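Local atomic coordinates of predicted acetamidase/formamidase (Thermoanaerobacter tengcongensis, PDB entry 3TKK), a protein that probably hydrolyses carbon-nitrogen bonds of small linear amides such as formamide or acetamide and binds zinc and calcium ions. Residues Phe14-Glu19 / Gly152-Asn157; Thr160-Glu165 / Pro220-Ala225; His246-Leu251 / Thr265-Thr270; Gln274-Val279 / Thr284-Leu289. One frame throughout, in Å; residues are numbered along the deposited sequence.

Interaction 1 of 4, residues Phe14-Glu19 / Gly152-Asn157. With CA (calcium ion), chain G.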
loop_
_atom_site.group_PDB
_atom_site.type_symbol
_atom_site.label_atom_id
_atom_site.label_comp_id
_atom_site.label_asym_id
_atom_site.label_seq_id
_atom_site.Cartn_x
_atom_site.Cartn_y
_atom_site.Cartn_z
ATOM N N PHE A 14 18.203 -8.155 22.293
ATOM C CA PHE A 14 18.582 -7.635 21.005
ATOM C C PHE A 14 18.167 -8.612 19.883
ATOM O O PHE A 14 18.227 -8.275 18.725
ATOM C CB PHE A 14 20.145 -7.363 21.006
ATOM C CG PHE A 14 20.487 -6.127 21.837
ATOM C CD1 PHE A 14 20.196 -4.847 21.327
ATOM C CD2 PHE A 14 20.929 -6.260 23.151
ATOM C CE1 PHE A 14 20.443 -3.723 22.087
ATOM C CE2 PHE A 14 21.152 -5.160 23.959
ATOM C CZ PHE A 14 20.921 -3.857 23.430
ATOM N N ALA A 15 17.839 -9.858 20.223
ATOM C CA ALA A 15 17.381 -10.778 19.186
ATOM C C ALA A 15 16.247 -11.557 19.767
ATOM O O ALA A 15 16.265 -11.799 20.986
ATOM C CB ALA A 15 18.585 -11.763 18.787
ATOM N N PHE A 16 15.264 -11.977 18.951
ATOM C CA PHE A 16 14.124 -12.825 19.490
ATOM C C PHE A 16 14.631 -14.245 19.534
ATOM O O PHE A 16 15.113 -14.759 18.498
ATOM C CB PHE A 16 12.864 -12.689 18.630
ATOM C CG PHE A 16 12.186 -11.382 18.814
ATOM C CD1 PHE A 16 12.700 -10.214 18.272
ATOM C CD2 PHE A 16 11.022 -11.297 19.614
ATOM C CE1 PHE A 16 12.002 -8.934 18.510
ATOM C CE2 PHE A 16 10.343 -10.079 19.856
ATOM C CZ PHE A 16 10.882 -8.891 19.328
ATOM N N SER A 17 14.644 -14.863 20.718
ATOM C CA SER A 17 15.283 -16.185 20.764
ATOM C C SER A 17 14.583 -16.957 21.852
ATOM O O SER A 17 14.227 -16.395 22.897
ATOM C CB SER A 17 16.796 -16.080 21.084
ATOM O OG SER A 17 17.265 -17.405 21.443
ATOM N N LYS A 18 14.389 -18.241 21.620
ATOM C CA LYS A 18 13.731 -19.097 22.623
ATOM C C LYS A 18 14.585 -19.225 23.870
ATOM O O LYS A 18 14.088 -19.677 24.914
ATOM C CB LYS A 18 13.519 -20.515 22.091
ATOM C CG LYS A 18 14.813 -21.253 21.763
ATOM C CD LYS A 18 14.467 -22.690 21.397
ATOM C CE LYS A 18 15.492 -23.227 20.463
ATOM N NZ LYS A 18 16.618 -23.909 21.343
ATOM N N GLU A 19 15.862 -18.847 23.741
ATOM C CA GLU A 19 16.881 -18.999 24.807
ATOM C C GLU A 19 16.886 -17.835 25.812
ATOM O O GLU A 19 17.477 -17.968 26.881
ATOM C CB GLU A 19 18.276 -19.123 24.221
ATOM C CG GLU A 19 18.389 -20.336 23.256
ATOM C CD GLU A 19 18.157 -21.650 24.015
ATOM O OE1 GLU A 19 18.694 -21.789 25.121
ATOM O OE2 GLU A 19 17.448 -22.561 23.531
ATOM N N GLY A 152 9.892 -11.566 10.927
ATOM C CA GLY A 152 9.588 -12.925 10.355
ATOM C C GLY A 152 8.225 -13.336 10.839
ATOM O O GLY A 152 7.369 -12.477 11.252
ATOM N N SER A 153 7.965 -14.619 10.717
ATOM C CA SER A 153 6.628 -15.123 11.143
ATOM C C SER A 153 6.341 -14.903 12.646
ATOM O O SER A 153 5.172 -14.852 13.050
ATOM C CB SER A 153 6.570 -16.588 10.852
ATOM O OG SER A 153 6.749 -16.786 9.431
ATOM N N HIS A 154 7.420 -14.684 13.423
ATOM C CA HIS A 154 7.330 -14.419 14.862
ATOM C C HIS A 154 7.077 -12.957 15.126
ATOM O O HIS A 154 6.863 -12.580 16.265
ATOM C CB HIS A 154 8.600 -14.809 15.594
ATOM C CG HIS A 154 9.789 -13.962 15.167
ATOM N ND1 HIS A 154 10.359 -14.078 13.933
ATOM C CD2 HIS A 154 10.423 -12.908 15.771
ATOM C CE1 HIS A 154 11.309 -13.171 13.784
ATOM N NE2 HIS A 154 11.371 -12.450 14.891
ATOM N N GLY A 155 7.078 -12.108 14.074
ATOM C CA GLY A 155 6.945 -10.691 14.242
ATOM C C GLY A 155 8.317 -10.063 14.208
ATOM O O GLY A 155 9.090 -10.353 13.326
ATOM N N GLY A 156 8.615 -9.178 15.136
ATOM C CA GLY A 156 9.953 -8.502 15.131
ATOM C C GLY A 156 9.827 -7.127 14.438
ATOM O O GLY A 156 8.870 -6.439 14.659
ATOM N N ASN A 157 10.746 -6.780 13.556
ATOM C CA ASN A 157 10.831 -5.362 13.061
ATOM C C ASN A 157 9.971 -5.261 11.794
ATOM O O ASN A 157 10.461 -5.153 10.652
ATOM C CB ASN A 157 12.268 -5.066 12.670
ATOM C CG ASN A 157 12.516 -3.589 12.378
ATOM O OD1 ASN A 157 11.763 -2.711 12.736
ATOM N ND2 ASN A 157 13.626 -3.325 11.685
HETATM CA CA CA G . 12.163 -0.449 12.768
HETATM O O HOH W 1 13.988 -0.602 11.123
HETATM O O HOH W 2 12.719 1.945 12.290
HETATM O O HOH W 3 14.401 -0.660 13.841
#

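Interaction 2 of 4, residues Thr160-Glu165 / Pro220-Ala225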
loop_
_atom_site.group_PDB
_atom_site.type_symbol
_atom_site.label_atom_id
_atom_site.label_comp_id
_atom_site.label_asym_id
_atom_site.label_seq_id
_atom_site.Cartn_x
_atom_site.Cartn_y
_atom_site.Cartn_z
ATOM N N THR A 160 5.090 -1.580 10.970
ATOM C CA THR A 160 3.734 -1.501 10.465
ATOM C C THR A 160 2.865 -0.425 11.126
ATOM O O THR A 160 2.635 -0.501 12.345
ATOM C CB THR A 160 3.104 -2.952 10.551
ATOM O OG1 THR A 160 3.825 -3.838 9.628
ATOM C CG2 THR A 160 1.622 -2.846 10.185
ATOM N N THR A 161 2.318 0.564 10.353
ATOM C CA THR A 161 1.760 1.741 10.898
ATOM C C THR A 161 0.464 1.339 11.580
ATOM O O THR A 161 0.044 2.012 12.502
ATOM C CB THR A 161 1.324 2.756 9.708
ATOM O OG1 THR A 161 0.713 1.945 8.668
ATOM C CG2 THR A 161 2.722 3.493 9.109
ATOM N N LEU A 162 -0.148 0.222 11.177
ATOM C CA LEU A 162 -1.381 -0.197 11.844
ATOM C C LEU A 162 -1.199 -0.510 13.409
ATOM O O LEU A 162 -2.180 -0.738 14.067
ATOM C CB LEU A 162 -1.960 -1.463 11.119
ATOM C CG LEU A 162 -2.288 -1.323 9.580
ATOM C CD1 LEU A 162 -2.963 -2.666 9.087
ATOM C CD2 LEU A 162 -3.125 -0.014 9.424
ATOM N N ILE A 163 0.033 -0.909 13.848
ATOM C CA ILE A 163 0.214 -1.302 15.241
ATOM C C ILE A 163 0.275 -0.072 16.097
ATOM O O ILE A 163 1.360 0.429 16.305
ATOM C CB ILE A 163 1.501 -2.245 15.332
ATOM C CG1 ILE A 163 1.225 -3.390 14.347
ATOM C CG2 ILE A 163 1.674 -2.745 16.858
ATOM C CD1 ILE A 163 2.473 -4.629 14.249
ATOM N N ALA A 164 -0.872 0.348 16.614
ATOM C CA ALA A 164 -1.091 1.661 17.306
ATOM C C ALA A 164 -2.180 1.447 18.312
ATOM O O ALA A 164 -2.752 0.378 18.339
ATOM C CB ALA A 164 -1.565 2.715 16.181
ATOM N N GLU A 165 -2.582 2.479 19.080
ATOM C CA GLU A 165 -3.594 2.294 20.014
ATOM C C GLU A 165 -4.805 1.803 19.305
ATOM O O GLU A 165 -5.080 2.344 18.248
ATOM C CB GLU A 165 -3.887 3.726 20.645
ATOM C CG GLU A 165 -2.709 4.228 21.470
ATOM C CD GLU A 165 -3.154 5.508 22.273
ATOM O OE1 GLU A 165 -2.498 5.961 23.193
ATOM O OE2 GLU A 165 -4.191 6.026 21.936
ATOM N N PRO A 220 1.825 -12.969 11.407
ATOM C CA PRO A 220 1.026 -12.203 12.337
ATOM C C PRO A 220 -0.101 -11.617 11.597
ATOM O O PRO A 220 -0.099 -11.539 10.329
ATOM C CB PRO A 220 1.957 -11.038 12.748
ATOM C CG PRO A 220 3.317 -11.714 12.572
ATOM C CD PRO A 220 3.164 -12.381 11.261
ATOM N N VAL A 221 -1.044 -11.167 12.388
ATOM C CA VAL A 221 -2.224 -10.494 11.841
ATOM C C VAL A 221 -2.539 -9.264 12.724
ATOM O O VAL A 221 -2.280 -9.296 13.929
ATOM C CB VAL A 221 -3.467 -11.439 11.952
ATOM C CG1 VAL A 221 -4.846 -10.587 11.696
ATOM C CG2 VAL A 221 -3.337 -12.611 10.983
ATOM N N VAL A 222 -2.956 -8.157 12.138
ATOM C CA VAL A 222 -3.303 -6.965 12.971
ATOM C C VAL A 222 -4.705 -6.662 12.720
ATOM O O VAL A 222 -5.215 -6.703 11.539
ATOM C CB VAL A 222 -2.369 -5.690 12.776
ATOM C CG1 VAL A 222 -2.200 -5.392 11.335
ATOM C CG2 VAL A 222 -3.078 -4.428 13.549
ATOM N N LYS A 223 -5.428 -6.336 13.792
ATOM C CA LYS A 223 -6.824 -5.991 13.555
ATOM C C LYS A 223 -7.020 -4.630 14.203
ATOM O O LYS A 223 -6.597 -4.440 15.333
ATOM C CB LYS A 223 -7.737 -6.989 14.255
ATOM C CG LYS A 223 -9.275 -6.543 14.242
ATOM C CD LYS A 223 -10.183 -7.605 14.932
ATOM C CE LYS A 223 -11.660 -7.077 15.117
ATOM N NZ LYS A 223 -12.310 -8.053 16.018
ATOM N N THR A 224 -7.645 -3.688 13.498
ATOM C CA THR A 224 -7.809 -2.376 14.031
ATOM C C THR A 224 -9.284 -2.307 14.151
ATOM O O THR A 224 -10.009 -3.307 13.960
ATOM C CB THR A 224 -7.303 -1.250 13.061
ATOM O OG1 THR A 224 -8.181 -1.261 11.920
ATOM C CG2 THR A 224 -5.781 -1.552 12.532
ATOM N N ALA A 225 -9.755 -1.137 14.521
ATOM C CA ALA A 225 -11.226 -0.920 14.556
ATOM C C ALA A 225 -11.942 -1.145 13.215
ATOM O O ALA A 225 -13.160 -1.536 13.189
ATOM C CB ALA A 225 -11.490 0.476 15.012
#

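Interaction 3 of 4, residues His246-Leu251 / Thr265-Thr270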
loop_
_atom_site.group_PDB
_atom_site.type_symbol
_atom_site.label_atom_id
_atom_site.label_comp_id
_atom_site.label_asym_id
_atom_site.label_seq_id
_atom_site.Cartn_x
_atom_site.Cartn_y
_atom_site.Cartn_z
ATOM N N HIS A 246 -1.870 -15.279 0.474
ATOM C CA HIS A 246 -2.124 -16.669 0.731
ATOM C C HIS A 246 -2.559 -16.958 2.156
ATOM O O HIS A 246 -3.398 -17.862 2.346
ATOM C CB HIS A 246 -0.896 -17.589 0.345
ATOM C CG HIS A 246 -0.694 -17.714 -1.135
ATOM N ND1 HIS A 246 -1.167 -18.783 -1.862
ATOM C CD2 HIS A 246 0.017 -16.959 -2.003
ATOM C CE1 HIS A 246 -0.875 -18.617 -3.135
ATOM N NE2 HIS A 246 -0.104 -17.555 -3.228
ATOM N N ASP A 247 -2.016 -16.225 3.158
ATOM C CA ASP A 247 -2.288 -16.540 4.534
ATOM C C ASP A 247 -3.745 -16.089 4.753
ATOM O O ASP A 247 -4.466 -16.796 5.439
ATOM C CB ASP A 247 -1.342 -15.831 5.575
ATOM C CG ASP A 247 0.102 -16.409 5.578
ATOM O OD1 ASP A 247 0.370 -17.604 5.190
ATOM O OD2 ASP A 247 0.976 -15.635 5.972
ATOM N N MET A 248 -4.150 -14.914 4.236
ATOM C CA MET A 248 -5.529 -14.537 4.267
ATOM C C MET A 248 -6.468 -15.498 3.520
ATOM O O MET A 248 -7.637 -15.681 3.993
ATOM C CB MET A 248 -5.803 -13.102 3.784
ATOM C CG MET A 248 -7.203 -12.630 4.168
ATOM S SD MET A 248 -7.447 -12.095 5.855
ATOM C CE MET A 248 -6.918 -10.331 5.766
ATOM N N ALA A 249 -6.024 -16.055 2.368
ATOM C CA ALA A 249 -6.866 -16.983 1.598
ATOM C C ALA A 249 -7.086 -18.300 2.423
ATOM O O ALA A 249 -8.167 -18.941 2.429
ATOM C CB ALA A 249 -6.233 -17.315 0.225
ATOM N N GLU A 250 -6.032 -18.770 3.061
ATOM C CA GLU A 250 -6.171 -19.919 3.940
ATOM C C GLU A 250 -7.131 -19.645 5.153
ATOM O O GLU A 250 -7.913 -20.527 5.516
ATOM C CB GLU A 250 -4.762 -20.427 4.349
ATOM C CG GLU A 250 -4.744 -21.585 5.303
ATOM C CD GLU A 250 -4.951 -22.935 4.614
ATOM O OE1 GLU A 250 -5.165 -22.971 3.359
ATOM O OE2 GLU A 250 -4.884 -23.992 5.343
ATOM N N LEU A 251 -7.081 -18.469 5.790
ATOM C CA LEU A 251 -8.040 -18.156 6.851
ATOM C C LEU A 251 -9.416 -18.308 6.280
ATOM O O LEU A 251 -10.278 -18.921 6.895
ATOM C CB LEU A 251 -7.961 -16.748 7.411
ATOM C CG LEU A 251 -7.126 -16.447 8.684
ATOM C CD1 LEU A 251 -6.806 -17.673 9.628
ATOM C CD2 LEU A 251 -5.887 -15.545 8.436
ATOM N N THR A 265 -11.711 -13.668 -6.056
ATOM C CA THR A 265 -12.388 -12.516 -6.682
ATOM C C THR A 265 -12.876 -11.517 -5.628
ATOM O O THR A 265 -12.898 -10.267 -5.868
ATOM C CB THR A 265 -13.552 -12.917 -7.577
ATOM O OG1 THR A 265 -14.493 -13.697 -6.843
ATOM C CG2 THR A 265 -13.054 -13.722 -8.856
ATOM N N LEU A 266 -13.282 -12.027 -4.488
ATOM C CA LEU A 266 -13.624 -11.180 -3.323
ATOM C C LEU A 266 -12.391 -10.329 -2.872
ATOM O O LEU A 266 -12.509 -9.095 -2.665
ATOM C CB LEU A 266 -14.042 -12.043 -2.112
ATOM C CG LEU A 266 -14.376 -11.238 -0.811
ATOM C CD1 LEU A 266 -15.509 -10.355 -1.025
ATOM C CD2 LEU A 266 -14.716 -12.148 0.397
ATOM N N PHE A 267 -11.225 -10.996 -2.771
ATOM C CA PHE A 267 -10.007 -10.327 -2.368
ATOM C C PHE A 267 -9.600 -9.278 -3.426
ATOM O O PHE A 267 -9.014 -8.237 -3.075
ATOM C CB PHE A 267 -8.898 -11.335 -2.302
ATOM C CG PHE A 267 -8.879 -12.159 -1.006
ATOM C CD1 PHE A 267 -9.985 -12.225 -0.165
ATOM C CD2 PHE A 267 -7.787 -12.877 -0.698
ATOM C CE1 PHE A 267 -9.951 -12.973 1.023
ATOM C CE2 PHE A 267 -7.738 -13.655 0.461
ATOM C CZ PHE A 267 -8.845 -13.690 1.338
ATOM N N SER A 268 -9.834 -9.611 -4.686
ATOM C CA SER A 268 -9.424 -8.726 -5.733
ATOM C C SER A 268 -10.180 -7.400 -5.656
ATOM O O SER A 268 -9.654 -6.364 -6.195
ATOM C CB SER A 268 -9.712 -9.332 -7.123
ATOM O OG SER A 268 -8.686 -9.039 -8.098
ATOM N N ILE A 269 -11.408 -7.418 -5.143
ATOM C CA ILE A 269 -12.243 -6.220 -5.187
ATOM C C ILE A 269 -12.447 -5.480 -3.881
ATOM O O ILE A 269 -12.902 -4.263 -3.879
ATOM C CB ILE A 269 -13.654 -6.489 -5.806
ATOM C CG1 ILE A 269 -14.516 -7.381 -4.918
ATOM C CG2 ILE A 269 -13.503 -7.030 -7.240
ATOM C CD1 ILE A 269 -16.029 -7.503 -5.460
ATOM N N THR A 270 -12.186 -6.197 -2.776
ATOM C CA THR A 270 -12.381 -5.603 -1.521
ATOM C C THR A 270 -11.235 -5.722 -0.562
ATOM O O THR A 270 -11.273 -5.125 0.526
ATOM C CB THR A 270 -13.717 -6.098 -0.943
ATOM O OG1 THR A 270 -14.173 -5.132 0.020
ATOM C CG2 THR A 270 -13.536 -7.439 -0.326
#

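Interaction 4 of 4, residues Gln274-Val279 / Thr284-Leu289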
loop_
_atom_site.group_PDB
_atom_site.type_symbol
_atom_site.label_atom_id
_atom_site.label_comp_id
_atom_site.label_asym_id
_atom_site.label_seq_id
_atom_site.Cartn_x
_atom_site.Cartn_y
_atom_site.Cartn_z
ATOM N N GLN A 274 -0.827 -3.882 0.764
ATOM C CA GLN A 274 -0.345 -2.574 1.290
ATOM C C GLN A 274 1.101 -2.864 1.682
ATOM O O GLN A 274 1.544 -4.040 1.743
ATOM C CB GLN A 274 -1.191 -2.169 2.488
ATOM C CG GLN A 274 -2.661 -1.945 2.111
ATOM C CD GLN A 274 -3.458 -1.292 3.225
ATOM O OE1 GLN A 274 -3.175 -1.601 4.388
ATOM N NE2 GLN A 274 -4.488 -0.412 2.902
ATOM N N ILE A 275 1.865 -1.789 1.839
ATOM C CA ILE A 275 3.247 -1.879 2.156
ATOM C C ILE A 275 3.506 -1.359 3.577
ATOM O O ILE A 275 2.970 -0.250 4.011
ATOM C CB ILE A 275 4.067 -1.020 1.135
ATOM C CG1 ILE A 275 4.100 -1.696 -0.272
ATOM C CG2 ILE A 275 5.561 -0.903 1.540
ATOM C CD1 ILE A 275 4.533 -0.666 -1.364
ATOM N N SER A 276 4.319 -2.132 4.304
ATOM C CA SER A 276 4.783 -1.675 5.651
ATOM C C SER A 276 6.092 -1.049 5.587
ATOM O O SER A 276 6.140 0.092 5.939
ATOM C CB SER A 276 4.698 -2.732 6.736
ATOM O OG SER A 276 3.288 -3.140 7.031
ATOM N N GLN A 277 7.168 -1.790 5.048
ATOM C CA GLN A 277 8.434 -1.141 4.966
ATOM C C GLN A 277 9.209 -1.810 3.913
ATOM O O GLN A 277 9.070 -3.062 3.700
ATOM C CB GLN A 277 9.279 -1.175 6.309
ATOM C CG GLN A 277 9.489 -2.524 6.976
ATOM C CD GLN A 277 10.588 -3.306 6.288
ATOM O OE1 GLN A 277 11.505 -2.661 5.699
ATOM N NE2 GLN A 277 10.666 -4.622 6.589
ATOM N N VAL A 278 10.036 -0.983 3.217
ATOM C CA VAL A 278 10.935 -1.571 2.179
ATOM C C VAL A 278 12.377 -1.364 2.456
ATOM O O VAL A 278 13.186 -1.520 1.590
ATOM C CB VAL A 278 10.631 -0.923 0.809
ATOM C CG1 VAL A 278 9.142 -1.189 0.490
ATOM C CG2 VAL A 278 10.773 0.664 0.910
ATOM N N VAL A 279 12.758 -1.132 3.697
ATOM C CA VAL A 279 14.124 -0.695 3.801
ATOM C C VAL A 279 14.841 -1.685 4.811
ATOM O O VAL A 279 16.001 -1.501 5.088
ATOM C CB VAL A 279 14.123 0.782 4.484
ATOM C CG1 VAL A 279 13.416 1.872 3.586
ATOM C CG2 VAL A 279 13.534 0.798 5.823
ATOM N N THR A 284 8.327 -5.795 4.430
ATOM C CA THR A 284 7.180 -6.271 5.068
ATOM C C THR A 284 5.977 -5.633 4.283
ATOM O O THR A 284 5.910 -4.416 3.979
ATOM C CB THR A 284 7.154 -5.811 6.496
ATOM O OG1 THR A 284 8.250 -6.376 7.217
ATOM C CG2 THR A 284 5.865 -6.260 7.154
ATOM N N ALA A 285 4.978 -6.479 4.008
ATOM C CA ALA A 285 3.786 -6.083 3.361
ATOM C C ALA A 285 2.632 -6.614 4.096
ATOM O O ALA A 285 2.781 -7.424 5.032
ATOM C CB ALA A 285 3.727 -6.716 1.876
ATOM N N ARG A 286 1.466 -6.197 3.648
ATOM C CA ARG A 286 0.309 -6.680 4.273
ATOM C C ARG A 286 -0.853 -6.867 3.363
ATOM O O ARG A 286 -0.858 -6.312 2.268
ATOM C CB ARG A 286 -0.029 -5.820 5.453
ATOM C CG ARG A 286 -0.395 -4.440 5.204
ATOM C CD ARG A 286 -0.290 -3.596 6.497
ATOM N NE ARG A 286 -0.868 -2.291 6.133
ATOM C CZ ARG A 286 -0.177 -1.151 5.958
ATOM N NH1 ARG A 286 1.071 -1.054 6.381
ATOM N NH2 ARG A 286 -0.840 -0.018 5.617
ATOM N N PHE A 287 -1.833 -7.672 3.769
ATOM C CA PHE A 287 -3.122 -7.674 3.035
ATOM C C PHE A 287 -4.336 -7.405 3.913
ATOM O O PHE A 287 -4.599 -8.114 4.877
ATOM C CB PHE A 287 -3.270 -9.007 2.284
ATOM C CG PHE A 287 -4.475 -9.019 1.354
ATOM C CD1 PHE A 287 -4.431 -8.299 0.168
ATOM C CD2 PHE A 287 -5.586 -9.824 1.624
ATOM C CE1 PHE A 287 -5.508 -8.241 -0.695
ATOM C CE2 PHE A 287 -6.684 -9.773 0.714
ATOM C CZ PHE A 287 -6.623 -9.052 -0.461
ATOM N N SER A 288 -5.125 -6.382 3.579
ATOM C CA SER A 288 -6.067 -5.870 4.542
ATOM C C SER A 288 -7.460 -6.045 3.980
ATOM O O SER A 288 -7.699 -5.630 2.832
ATOM C CB SER A 288 -5.771 -4.387 4.585
ATOM O OG SER A 288 -6.566 -3.685 5.450
ATOM N N LEU A 289 -8.432 -6.493 4.813
ATOM C CA LEU A 289 -9.873 -6.537 4.502
ATOM C C LEU A 289 -10.671 -5.749 5.556
ATOM O O LEU A 289 -10.275 -5.661 6.690
ATOM C CB LEU A 289 -10.383 -7.974 4.478
ATOM C CG LEU A 289 -9.913 -8.727 3.240
ATOM C CD1 LEU A 289 -9.794 -10.270 3.504
ATOM C CD2 LEU A 289 -10.923 -8.399 2.068
HETATM O O HOH W 4 -5.224 -1.643 6.336
#

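Interaction 1 of 4, residues Phe14-Glu19 / Gly152-Asn157
Phe16, on the short strand 15-16, faces a type I turn running from Gly152 to Gly155, with the CA atoms of Phe16 and Gly156 7.4 Å apart, too far for these two backbones to pair. The gap is filled from the strand side by the Phe16 ring and from the turn side by the imidazole of His154. Phe16 CB and CG both lie against the CD2-NE2 side of His154, CB coming to 3.8 Å from CD2. The two ring planes are inclined at 53°. His154 CG sits between its own backbone N and carbonyl carbon (chi1 65°), which turns the imidazole toward the strand. Gly155 N closes the turn on Gly152 O, and strand 155-157, which pairs with strand 133-138, leaves it through two glycines with positive phi. Here Phe16 CE1 approaches Gly156 CA at 4.0 Å; the backbone angles of Gly156 suit glycine, and a CB there would crowd His154 NE2. One residue on, Asn157 OD1 binds the calcium ion at 2.3 Å, with Asp159 and Asp184 among its other ligands. Asn157 ND2 donates to water 1, itself bound to the calcium, and to Gly149 O.

Interaction 2 of 4, residues Thr160-Glu165 / Pro220-Ala225
A small apolar contact seats the loop that follows strand 155-157 on one face of the large mixed sheet, at strand 221-223. Leu162 carries most of it. Its CB lies close to both methyls of Val222, while CD1 meets Val222 CG1 at 3.6 Å, the two side chains crossing at about a right angle. With CG anti to the carbonyl carbon (chi1 -58°) and the chain extended beyond it, Leu162 also reaches Ala229 on the next strand and Arg286. The second methyl of Val222, CG2, is directed to the loop backbone, 3.8 Å from Leu162 O, and touches Ile163 CG1 more loosely at 4.5 Å. Thr224, just past the end of strand 221-223 and on the same face as Val222, presents its methyl: CG2 is 4.0 Å from Leu162 O and 4.1 Å from Leu162 CB. Its hydroxyl is engaged elsewhere, with the backbone N atoms of Glu226 and Val227 at the corner between strands 221-223 and 227-234. The loop itself is shaped by a type I beta turn, closed by Ile163 N on Thr160 O at 3.0 Å, which brings Leu162 and Ile163 down onto the sheet. Ile163 also packs on Val169 of strand 168-172, the other neighbour of strand 221-223, and on Met158, next to the calcium ligands Asn157 and Asp159.

Interaction 3 of 4, residues His246-Leu251 / Thr265-Thr270
Helices 237-255 and 260-270, consecutive in the chain, form a helical pair whose contact here is made by one aromatic side chain. Phe267 reaches from the second helix across to the first, where Met248 and Ala249 receive the far end of its ring. Phe267 CZ lies 3.4 Å from Met248 CG, a tight approach, and Phe267 CE2 is 3.5 Å from Ala249 N, so the Met248-Ala249 peptide meets the ring at its edge, near the ring plane. Ala249 CB adds a methyl contact at 4.0 Å from Phe267 CE2. The ring is carried across by a first torsion that places CG anti to the carbonyl carbon. Met248 starts out toward Phe267, but bends at chi2 (79°) and chi3 (85°), which turns its sulfur and CE off toward the sheet. Replacing Phe267 by an alanine would probably open a gap between the helices and deprive Met248 CG and the Ala249 methyl of their packing partner. The same ring meets Phe252 edge-to-face and lies against Phe287 with the planes at about 45°. Beneath the pair, Met248 rests on Phe287 and Leu289 of strand 283-290 and on Thr230 of strand 227-234, while beyond helix 260-270, Ser268 OG hydrogen-bonds Ser197 and Gly195 of the second subunit.

Interaction 4 of 4, residues Gln274-Val279 / Thr284-Leu289
Arg286 reaches over strand 272-277, its guanidinium held between Gln274 and Ser276. Its NE donates to Gln274 OE1 at 3.0 Å and NH2 adds a weak bond to the same oxygen, while Gln274 CB lies over one guanidinium face. The amide and guanidinium planes stand at 88°. At the NH1 edge, near the guanidinium plane, Ser276 OG accepts from NH1 at 3.1 Å and also hydrogen-bonds Thr160 OG1. An extended chain from CG to NE (chi2 -163°, chi3 -172°) lets the head span both partners. A leucine in place of Arg286 would probably cost Gln274 OE1 and Ser276 OG their bonds to the guanidinium and Asp191, salt-bridged to NH2, its ionic partner. Gln277 NE2 donates to Thr284 OG1 at 3.1 Å and to Leu282 O, and Thr284 OG1 also bonds Ser233 OG. Water 4 donates to Gln274 OE1 and joins it to Ser288 OG. Behind them, Gln274 and Arg286 form an antiparallel hydrogen-bonded pair, Gln274 N to Arg286 O and Arg286 N to Gln274 O both at 2.9 Å. Ile275 and Ala285 make the non-hydrogen-bonded pair after it, then the register slips: Ser276 N (2.8 Å) and Gln277 N (3.1 Å) both donate to Thr284 O, and Thr284 N returns a bond to Gln277 O. This is a classic beta bulge in the hairpin of strands 272-277 and 283-290, the outermost pair of the large sheet within this chain.

Interactions 1 to 4 come in series along the chain. Interactions 2 and 4 share the large mixed sheet, centres about 11 Å apart, and meet where Thr160 OG1 and Ser276 OG probably hydrogen-bond. Interaction 3 adds the helical layer on that sheet, touching interaction 4 (centres about 15 Å apart); helix 260-270 runs on into strand 272-277, and both contacts reach the second subunit. Interaction 1 joins the small sheet of strand 15-16 to strand 155-157 of the second mixed sheet. It touches interaction 2, centres about 18 Å apart, at Pro220, and Asn157 O packs near Gln277 NE2 and Thr284 OG1 of interaction 4, so the calcium site lies near where the two mixed sheets meet.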